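Oxaloacetate acetyl hydrolase (Cryphonectria parasitica, PDB 3LYE) belongs to the phosphoenolpyruvate phosphomutase family of TIM-barrel proteins and assembles from four chains. Local coordinates at residues S48-G53 against I243-F248; D143-R148 against R185-E190; E179-L184 against G195-F200. One frame throughout, in Å; residues are numbered along the deposited sequence.

Contact 1. Residues S48-G53 against I243-F248; sequences SLYMTG and IMIFSF
Tyr50 and Ile245 face each other where strands 49-51 and 243-247 run in the same general direction at 49°, their CA atoms 6.4 Å apart and no hydrogen bond joining the two backbones directly. Ile245 lays its terminal methyl over one face of the Tyr50 ring, a CH-pi contact in which CD1 stands 3.6 Å from the ring centroid and only 15° off the normal, shifted somewhat toward the rim at CZ. With CG1 of Ile245 set between the backbone N and the carbonyl carbon (chi1 68°), the branch leads CD1 along the ring toward the hydroxyl end, while CB lies 3.7 Å from Tyr50 CD1. A branched aliphatic chain suits this place because it can cover a flat aromatic face at several points. Both strands belong to the parallel barrel of the TIM fold; strand 27-32 stands between them in sheet order, and Tyr50 makes backbone hydrogen bonds with its Pro30 and Val32. A water links the hydroxyls of Tyr50 and Ser247: it lies 2.8 Å from Tyr50 OH and donates to Ser247 OG at 3.1 Å. Ser247 OG also lies near the ring plane, 3.7 Å from Tyr50 CE1. It is hydrogen-bonded to Asn221 OD1, and Tyr50, whose OH is hydrogen-bonded to His121 NE2, lies about 6 Å from a calcium ion and packs on Asp94, a calcium-site residue. Thr52 uses its two branches differently: OG1 caps the N-terminus of helix 53-61 at Gly55 N, and CG2 rests 4.4 Å from Ser247 CA.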
loop_
_atom_site.group_PDB
_atom_site.type_symbol
_atom_site.label_atom_id
_atom_site.label_comp_id
_atom_site.label_asym_id
_atom_site.label_seq_id
_atom_site.Cartn_x
_atom_site.Cartn_y
_atom_site.Cartn_z
ATOM N N SER A 48 12.479 18.017 -16.397
ATOM C CA SER A 48 12.649 17.391 -15.098
ATOM C C SER A 48 11.455 17.794 -14.259
ATOM O O SER A 48 10.888 18.871 -14.453
ATOM C CB SER A 48 13.938 17.840 -14.405
ATOM O OG SER A 48 14.112 17.080 -13.201
ATOM N N LEU A 49 11.065 16.925 -13.346
ATOM C CA LEU A 49 9.933 17.172 -12.462
ATOM C C LEU A 49 10.405 17.112 -11.023
ATOM O O LEU A 49 11.431 16.486 -10.736
ATOM C CB LEU A 49 8.862 16.086 -12.619
ATOM C CG LEU A 49 7.802 16.273 -13.712
ATOM C CD1 LEU A 49 8.214 16.836 -15.016
ATOM C CD2 LEU A 49 6.965 15.011 -13.894
ATOM N N TYR A 50 9.655 17.741 -10.121
ATOM C CA TYR A 50 9.971 17.722 -8.706
ATOM C C TYR A 50 8.717 17.226 -7.946
ATOM O O TYR A 50 7.615 17.792 -8.092
ATOM C CB TYR A 50 10.331 19.120 -8.178
ATOM C CG TYR A 50 10.392 19.262 -6.676
ATOM C CD1 TYR A 50 9.698 20.252 -6.023
ATOM C CD2 TYR A 50 11.176 18.419 -5.918
ATOM C CE1 TYR A 50 9.762 20.364 -4.681
ATOM C CE2 TYR A 50 11.212 18.509 -4.583
ATOM C CZ TYR A 50 10.541 19.515 -3.963
ATOM O OH TYR A 50 10.642 19.647 -2.619
ATOM N N MET A 51 8.834 16.165 -7.166
ATOM C CA MET A 51 7.717 15.684 -6.377
ATOM C C MET A 51 7.811 16.284 -4.992
ATOM O O MET A 51 8.733 16.011 -4.217
ATOM C CB MET A 51 7.716 14.185 -6.213
ATOM C CG MET A 51 6.462 13.670 -5.488
ATOM S SD MET A 51 6.543 11.929 -5.051
ATOM C CE MET A 51 7.353 12.016 -3.452
ATOM N N THR A 52 6.799 17.064 -4.651
ATOM C CA THR A 52 6.754 17.736 -3.374
ATOM C C THR A 52 6.247 16.881 -2.237
ATOM O O THR A 52 5.390 16.031 -2.397
ATOM C CB THR A 52 5.891 19.006 -3.453
ATOM O OG1 THR A 52 4.526 18.611 -3.450
ATOM C CG2 THR A 52 6.191 19.784 -4.675
ATOM N N GLY A 53 6.765 17.143 -1.047
ATOM C CA GLY A 53 6.336 16.440 0.152
ATOM C C GLY A 53 4.981 16.972 0.628
ATOM O O GLY A 53 4.092 16.207 0.999
ATOM N N ILE A 243 19.795 24.160 -10.540
ATOM C CA ILE A 243 18.474 23.544 -10.520
ATOM C C ILE A 243 17.541 24.504 -9.793
ATOM O O ILE A 243 17.962 25.167 -8.852
ATOM C CB ILE A 243 18.434 22.175 -9.788
ATOM C CG1 ILE A 243 19.516 21.243 -10.349
ATOM C CG2 ILE A 243 17.021 21.541 -9.837
ATOM C CD1 ILE A 243 19.656 19.914 -9.578
ATOM N N MET A 244 16.275 24.574 -10.217
ATOM C CA MET A 244 15.298 25.431 -9.558
ATOM C C MET A 244 14.018 24.596 -9.515
ATOM O O MET A 244 13.530 24.134 -10.544
ATOM C CB MET A 244 15.066 26.728 -10.308
ATOM C CG MET A 244 14.159 27.690 -9.607
ATOM S SD MET A 244 14.217 29.269 -10.465
ATOM C CE MET A 244 13.118 30.284 -9.479
ATOM N N ILE A 245 13.514 24.382 -8.313
ATOM C CA ILE A 245 12.305 23.598 -8.097
ATOM C C ILE A 245 11.210 24.545 -7.681
ATOM O O ILE A 245 11.460 25.557 -7.034
ATOM C CB ILE A 245 12.520 22.431 -7.126
ATOM C CG1 ILE A 245 12.781 22.916 -5.699
ATOM C CG2 ILE A 245 13.671 21.546 -7.641
ATOM C CD1 ILE A 245 13.059 21.787 -4.749
ATOM N N PHE A 246 9.982 24.201 -8.048
ATOM C CA PHE A 246 8.851 25.042 -7.763
ATOM C C PHE A 246 7.792 24.398 -6.869
ATOM O O PHE A 246 6.840 23.773 -7.357
ATOM C CB PHE A 246 8.281 25.487 -9.116
ATOM C CG PHE A 246 9.175 26.429 -9.852
ATOM C CD1 PHE A 246 9.000 27.792 -9.763
ATOM C CD2 PHE A 246 10.205 25.948 -10.627
ATOM C CE1 PHE A 246 9.849 28.650 -10.428
ATOM C CE2 PHE A 246 11.072 26.815 -11.267
ATOM C CZ PHE A 246 10.888 28.168 -11.180
ATOM N N SER A 247 7.987 24.569 -5.565
ATOM C CA SER A 247 7.078 24.061 -4.550
ATOM C C SER A 247 5.754 24.820 -4.677
ATOM O O SER A 247 5.701 26.025 -4.830
ATOM C CB SER A 247 7.658 24.222 -3.156
ATOM O OG SER A 247 8.876 23.522 -3.078
ATOM N N PHE A 248 4.679 24.069 -4.592
ATOM C CA PHE A 248 3.313 24.540 -4.691
ATOM C C PHE A 248 2.882 25.030 -6.087
ATOM O O PHE A 248 1.772 25.516 -6.228
ATOM C CB PHE A 248 3.011 25.604 -3.625
ATOM C CG PHE A 248 3.174 25.109 -2.235
ATOM C CD1 PHE A 248 4.342 25.331 -1.527
ATOM C CD2 PHE A 248 2.175 24.400 -1.626
ATOM C CE1 PHE A 248 4.488 24.847 -0.235
ATOM C CE2 PHE A 248 2.341 23.903 -0.336
ATOM C CZ PHE A 248 3.490 24.127 0.357
HETATM O O HOH W 1 10.535 21.934 -1.009
#

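Contact 2. Residues D143-R148 against R185-E190; sequences DEYLVR and RAARDE
Asp189 OD1, in segment 185-190, whose Ala186, Ala187 and Glu190 meet Leu146 of the neighbouring helix, is gripped twice by the adjacent Arg188, by NE at 3.2 Å and by NH1 at 3.0 Å. The two helices, 142-158 and 177-189, are neighbours in the outer helical layer of a TIM barrel, and their local axes pass 10.0 Å apart at 34°. In the salt bridge both nitrogens bind the same oxygen side-on; it lies in the guanidinium plane, but they approach it from one face of the carboxylate, 42° above its plane. Sharing one acceptor between NE and NH1 holds that edge of the guanidinium toward the aspartate, and one face of the guanidinium lies over Arg185 CA.

The helices themselves meet through apolar groups. Leu146 is the central wedge: its CD1 touches Ala186 CB at 3.9 Å, and its CD2 reaches the backbone between the two alanines, 3.8 Å from Ala187 N. Alanine suits these positions, since a single methyl leaves the leucine branches room to reach the helix surface. Tyr145 brings its ring obliquely to the same helix, CE2 lying 4.3 Å from Ala187 CB, and both residues also pack on Ala167 of strand 164-169, the strand that lies between the two helices in sequence. Val147 points away from the contact and packs on Gly300 of another subunit. Glu190 serves the contact with its aliphatic part: bent at chi2 (-72°), it sends its carboxylate to a salt bridge with Arg150 while CG lies 3.9 Å from Leu146 CD2.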
loop_
_atom_site.group_PDB
_atom_site.type_symbol
_atom_site.label_atom_id
_atom_site.label_comp_id
_atom_site.label_asym_id
_atom_site.label_seq_id
_atom_site.Cartn_x
_atom_site.Cartn_y
_atom_site.Cartn_z
ATOM N N ASP A 143 27.039 17.377 13.100
ATOM C CA ASP A 143 27.439 15.971 13.054
ATOM C C ASP A 143 26.236 15.042 12.792
ATOM O O ASP A 143 26.348 14.095 12.039
ATOM C CB ASP A 143 28.115 15.589 14.355
ATOM C CG ASP A 143 29.610 15.944 14.386
ATOM O OD1 ASP A 143 30.169 15.886 15.499
ATOM O OD2 ASP A 143 30.225 16.273 13.336
ATOM N N GLU A 144 25.107 15.290 13.440
ATOM C CA GLU A 144 23.916 14.464 13.247
ATOM C C GLU A 144 23.432 14.561 11.797
ATOM O O GLU A 144 22.945 13.592 11.221
ATOM C CB GLU A 144 22.792 14.895 14.180
ATOM C CG GLU A 144 23.052 14.773 15.672
ATOM C CD GLU A 144 21.835 15.239 16.491
ATOM O OE1 GLU A 144 20.906 14.417 16.633
ATOM O OE2 GLU A 144 21.775 16.413 16.951
ATOM N N TYR A 145 23.544 15.746 11.213
ATOM C CA TYR A 145 23.143 15.916 9.833
ATOM C C TYR A 145 24.066 15.135 8.899
ATOM O O TYR A 145 23.615 14.483 7.966
ATOM C CB TYR A 145 23.188 17.375 9.466
ATOM C CG TYR A 145 22.985 17.713 8.030
ATOM C CD1 TYR A 145 21.859 17.264 7.344
ATOM C CD2 TYR A 145 23.858 18.561 7.366
ATOM C CE1 TYR A 145 21.640 17.633 6.036
ATOM C CE2 TYR A 145 23.626 18.949 6.070
ATOM C CZ TYR A 145 22.524 18.484 5.409
ATOM O OH TYR A 145 22.323 18.899 4.126
ATOM N N LEU A 146 25.363 15.176 9.167
ATOM C CA LEU A 146 26.336 14.472 8.342
ATOM C C LEU A 146 26.142 12.965 8.419
ATOM O O LEU A 146 26.474 12.281 7.455
ATOM C CB LEU A 146 27.751 14.913 8.623
ATOM C CG LEU A 146 27.993 16.382 8.343
ATOM C CD1 LEU A 146 29.384 16.779 8.824
ATOM C CD2 LEU A 146 27.810 16.694 6.887
ATOM N N VAL A 147 25.611 12.455 9.527
ATOM C CA VAL A 147 25.313 11.025 9.651
ATOM C C VAL A 147 24.271 10.707 8.541
ATOM O O VAL A 147 24.357 9.683 7.865
ATOM C CB VAL A 147 24.747 10.668 11.045
ATOM C CG1 VAL A 147 24.150 9.282 11.031
ATOM C CG2 VAL A 147 25.840 10.735 12.071
ATOM N N ARG A 148 23.270 11.575 8.381
ATOM C CA ARG A 148 22.253 11.360 7.350
ATOM C C ARG A 148 22.880 11.415 5.958
ATOM O O ARG A 148 22.658 10.520 5.118
ATOM C CB ARG A 148 21.076 12.384 7.505
ATOM C CG ARG A 148 20.567 12.358 8.995
ATOM C CD ARG A 148 19.145 12.503 9.501
ATOM N NE ARG A 148 18.780 13.851 9.479
ATOM C CZ ARG A 148 17.872 14.576 10.173
ATOM N NH1 ARG A 148 17.264 14.291 11.356
ATOM N NH2 ARG A 148 17.723 15.770 9.670
ATOM N N ARG A 185 29.220 22.932 2.836
ATOM C CA ARG A 185 30.576 22.524 2.488
ATOM C C ARG A 185 30.859 21.142 3.085
ATOM O O ARG A 185 31.477 20.273 2.441
ATOM C CB ARG A 185 31.603 23.515 3.014
ATOM C CG ARG A 185 31.687 24.743 2.216
ATOM C CD ARG A 185 32.864 25.581 2.652
ATOM N NE ARG A 185 32.916 26.790 1.843
ATOM C CZ ARG A 185 32.972 28.028 2.315
ATOM N NH1 ARG A 185 33.009 29.039 1.455
ATOM N NH2 ARG A 185 33.014 28.256 3.631
ATOM N N ALA A 186 30.430 20.918 4.319
ATOM C CA ALA A 186 30.658 19.633 4.967
ATOM C C ALA A 186 29.902 18.536 4.212
ATOM O O ALA A 186 30.423 17.442 4.010
ATOM C CB ALA A 186 30.264 19.671 6.420
ATOM N N ALA A 187 28.678 18.821 3.798
ATOM C CA ALA A 187 27.877 17.840 3.050
ATOM C C ALA A 187 28.509 17.495 1.714
ATOM O O ALA A 187 28.515 16.345 1.297
ATOM C CB ALA A 187 26.456 18.334 2.854
ATOM N N ARG A 188 29.041 18.504 1.045
ATOM C CA ARG A 188 29.738 18.310 -0.211
ATOM C C ARG A 188 30.932 17.330 0.040
ATOM O O ARG A 188 31.150 16.384 -0.728
ATOM C CB ARG A 188 30.296 19.654 -0.686
ATOM C CG ARG A 188 31.177 19.614 -1.946
ATOM C CD ARG A 188 31.971 20.928 -2.047
ATOM N NE ARG A 188 32.871 20.953 -0.888
ATOM C CZ ARG A 188 33.411 22.023 -0.301
ATOM N NH1 ARG A 188 34.183 21.820 0.760
ATOM N NH2 ARG A 188 33.203 23.274 -0.733
ATOM N N ASP A 189 31.690 17.547 1.118
ATOM C CA ASP A 189 32.837 16.685 1.408
ATOM C C ASP A 189 32.406 15.259 1.658
ATOM O O ASP A 189 33.144 14.312 1.349
ATOM C CB ASP A 189 33.660 17.228 2.550
ATOM C CG ASP A 189 34.480 18.411 2.145
ATOM O OD1 ASP A 189 34.500 18.830 0.943
ATOM O OD2 ASP A 189 35.119 18.931 3.077
ATOM N N GLU A 190 31.216 15.084 2.215
ATOM C CA GLU A 190 30.689 13.745 2.482
ATOM C C GLU A 190 30.142 13.059 1.224
ATOM O O GLU A 190 29.793 11.872 1.290
ATOM C CB GLU A 190 29.643 13.737 3.591
ATOM C CG GLU A 190 30.106 14.193 4.933
ATOM C CD GLU A 190 31.016 13.224 5.648
ATOM O OE1 GLU A 190 31.024 12.017 5.317
ATOM O OE2 GLU A 190 31.688 13.679 6.589
#

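Contact 3. Residues E179-L184 against G195-F200; sequences ECIERL and GLLEGF
A beta-alpha-beta crossover of the TIM barrel turns back here: helix 177-189 runs along the outside of the barrel, and strand 194-197, returning at 164° to it, meets the helix at Cys180, Ile181 and Leu184. Leu197 is the strand's main link to the helix. Its CD1 lies 3.6 Å from Cys180 CB and 4.1 Å from Ile181 CD1, while the cysteine sulfur lies against Leu197 CG and CD2; that isoleucine starts away from the strand, but a bend at chi2 (-51°) brings its tip round. Leu184 crosses Leu197 at about a right angle, CD1 resting 4.1 Å from Leu197 CB. Gly195, having no side chain, lets the CD2 methyl of Leu184 settle against the strand backbone, 4.0 Å from Gly195 CA. Elsewhere on the helix Arg183 NE makes a salt-bridged hydrogen bond to Glu179 OE1 at 2.8 Å, nearly straight (164°) and through the anti lone pair; Arg183 NH1 also forms a salt bridge with Asp124. Leu184 reaches on to Leu213 of helix 203-213, Cys180 to Thr169 of strand 164-169, and strand 194-197 adjoins 164-169, its Leu196 hydrogen-bonding through the backbone with Ala167 and Thr169, and its Gly195 with Leu219 of strand 219-223.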
loop_
_atom_site.group_PDB
_atom_site.type_symbol
_atom_site.label_atom_id
_atom_site.label_comp_id
_atom_site.label_asym_id
_atom_site.label_seq_id
_atom_site.Cartn_x
_atom_site.Cartn_y
_atom_site.Cartn_z
ATOM N N GLU A 179 26.603 29.411 9.106
ATOM C CA GLU A 179 26.372 28.026 9.501
ATOM C C GLU A 179 25.858 27.226 8.302
ATOM O O GLU A 179 26.290 26.101 8.093
ATOM C CB GLU A 179 25.373 27.951 10.646
ATOM C CG GLU A 179 25.012 26.555 11.103
ATOM C CD GLU A 179 26.198 25.766 11.603
ATOM O OE1 GLU A 179 26.174 24.525 11.567
ATOM O OE2 GLU A 179 27.162 26.390 12.057
ATOM N N CYS A 180 24.968 27.819 7.505
ATOM C CA CYS A 180 24.429 27.129 6.338
ATOM C C CYS A 180 25.534 26.792 5.375
ATOM O O CYS A 180 25.603 25.673 4.883
ATOM C CB CYS A 180 23.403 27.986 5.600
ATOM S SG CYS A 180 21.839 28.118 6.449
ATOM N N ILE A 181 26.404 27.759 5.106
ATOM C CA ILE A 181 27.514 27.564 4.188
ATOM C C ILE A 181 28.460 26.472 4.698
ATOM O O ILE A 181 28.895 25.600 3.932
ATOM C CB ILE A 181 28.288 28.894 3.970
ATOM C CG1 ILE A 181 27.381 29.950 3.311
ATOM C CG2 ILE A 181 29.487 28.680 3.090
ATOM C CD1 ILE A 181 26.651 29.469 2.041
ATOM N N GLU A 182 28.761 26.479 5.992
ATOM C CA GLU A 182 29.661 25.463 6.537
ATOM C C GLU A 182 29.001 24.077 6.464
ATOM O O GLU A 182 29.674 23.070 6.218
ATOM C CB GLU A 182 30.097 25.844 7.951
ATOM C CG GLU A 182 30.843 27.198 7.998
ATOM C CD GLU A 182 31.433 27.522 9.355
ATOM O OE1 GLU A 182 31.177 26.756 10.305
ATOM O OE2 GLU A 182 32.150 28.543 9.471
ATOM N N ARG A 183 27.695 24.009 6.674
ATOM C CA ARG A 183 26.995 22.721 6.603
ATOM C C ARG A 183 26.990 22.168 5.190
ATOM O O ARG A 183 27.137 20.977 4.983
ATOM C CB ARG A 183 25.555 22.845 7.069
ATOM C CG ARG A 183 25.445 22.917 8.537
ATOM C CD ARG A 183 24.019 23.082 9.058
ATOM N NE ARG A 183 24.080 23.085 10.505
ATOM C CZ ARG A 183 23.376 22.321 11.330
ATOM N NH1 ARG A 183 22.430 21.515 10.887
ATOM N NH2 ARG A 183 23.595 22.396 12.632
ATOM N N LEU A 184 26.819 23.050 4.225
ATOM C CA LEU A 184 26.795 22.664 2.831
ATOM C C LEU A 184 28.191 22.209 2.413
ATOM O O LEU A 184 28.334 21.210 1.721
ATOM C CB LEU A 184 26.267 23.786 1.960
ATOM C CG LEU A 184 24.764 24.049 2.118
ATOM C CD1 LEU A 184 24.414 25.297 1.279
ATOM C CD2 LEU A 184 23.915 22.870 1.720
ATOM N N GLY A 195 23.805 21.393 -3.427
ATOM C CA GLY A 195 23.406 21.960 -2.166
ATOM C C GLY A 195 22.119 22.781 -2.315
ATOM O O GLY A 195 21.796 23.284 -3.396
ATOM N N LEU A 196 21.357 22.849 -1.235
ATOM C CA LEU A 196 20.109 23.598 -1.185
ATOM C C LEU A 196 20.042 24.340 0.147
ATOM O O LEU A 196 19.951 23.739 1.209
ATOM C CB LEU A 196 18.898 22.662 -1.334
ATOM C CG LEU A 196 17.507 23.164 -0.912
ATOM C CD1 LEU A 196 17.196 24.524 -1.445
ATOM C CD2 LEU A 196 16.460 22.121 -1.344
ATOM N N LEU A 197 20.176 25.663 0.071
ATOM C CA LEU A 197 20.080 26.533 1.228
ATOM C C LEU A 197 18.598 26.962 1.121
ATOM O O LEU A 197 18.218 27.711 0.229
ATOM C CB LEU A 197 21.070 27.691 1.133
ATOM C CG LEU A 197 21.317 28.445 2.445
ATOM C CD1 LEU A 197 22.539 29.333 2.360
ATOM C CD2 LEU A 197 20.094 29.261 2.853
ATOM N N GLU A 198 17.787 26.460 2.028
ATOM C CA GLU A 198 16.330 26.743 2.047
ATOM C C GLU A 198 15.944 28.045 2.683
ATOM O O GLU A 198 16.480 28.457 3.694
ATOM C CB GLU A 198 15.627 25.640 2.847
ATOM C CG GLU A 198 14.099 25.714 2.990
ATOM C CD GLU A 198 13.362 25.527 1.679
ATOM O OE1 GLU A 198 13.917 24.879 0.767
ATOM O OE2 GLU A 198 12.219 26.026 1.575
ATOM N N GLY A 199 15.003 28.717 2.060
ATOM C CA GLY A 199 14.512 29.957 2.612
ATOM C C GLY A 199 15.321 31.225 2.597
ATOM O O GLY A 199 15.365 31.938 3.610
ATOM N N PHE A 200 15.901 31.567 1.460
ATOM C CA PHE A 200 16.677 32.788 1.383
ATOM C C PHE A 200 15.776 33.963 1.775
ATOM O O PHE A 200 14.564 33.972 1.482
ATOM C CB PHE A 200 17.168 33.034 -0.035
ATOM C CG PHE A 200 18.236 32.084 -0.487
ATOM C CD1 PHE A 200 19.485 32.128 0.083
ATOM C CD2 PHE A 200 18.005 31.177 -1.500
ATOM C CE1 PHE A 200 20.492 31.273 -0.330
ATOM C CE2 PHE A 200 19.008 30.310 -1.914
ATOM C CZ PHE A 200 20.252 30.365 -1.333
#

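How the contacts relate
The three contacts sample the barrel from core to outer layer. Contact 1 is centred about 4 Å from the centre of the chain and joins two inner strands; contact 3 ties an outer helix to its following strand, and contact 2 sets that helix against its neighbour. Contacts 2 and 3 share helix 177-189, their centres 12 Å apart, and touch where Tyr145 CE2 lies 4.2 Å from Arg183 O. Contact 1 is centred 18 Å from contact 3 and 23 Å from contact 2. Contacts 1 and 3 reach the same barrel sheet, so the set links the barrel interior with its outer helices. Along the chain contacts 2 and 3 interleave, both nested within the long span that contact 1 closes.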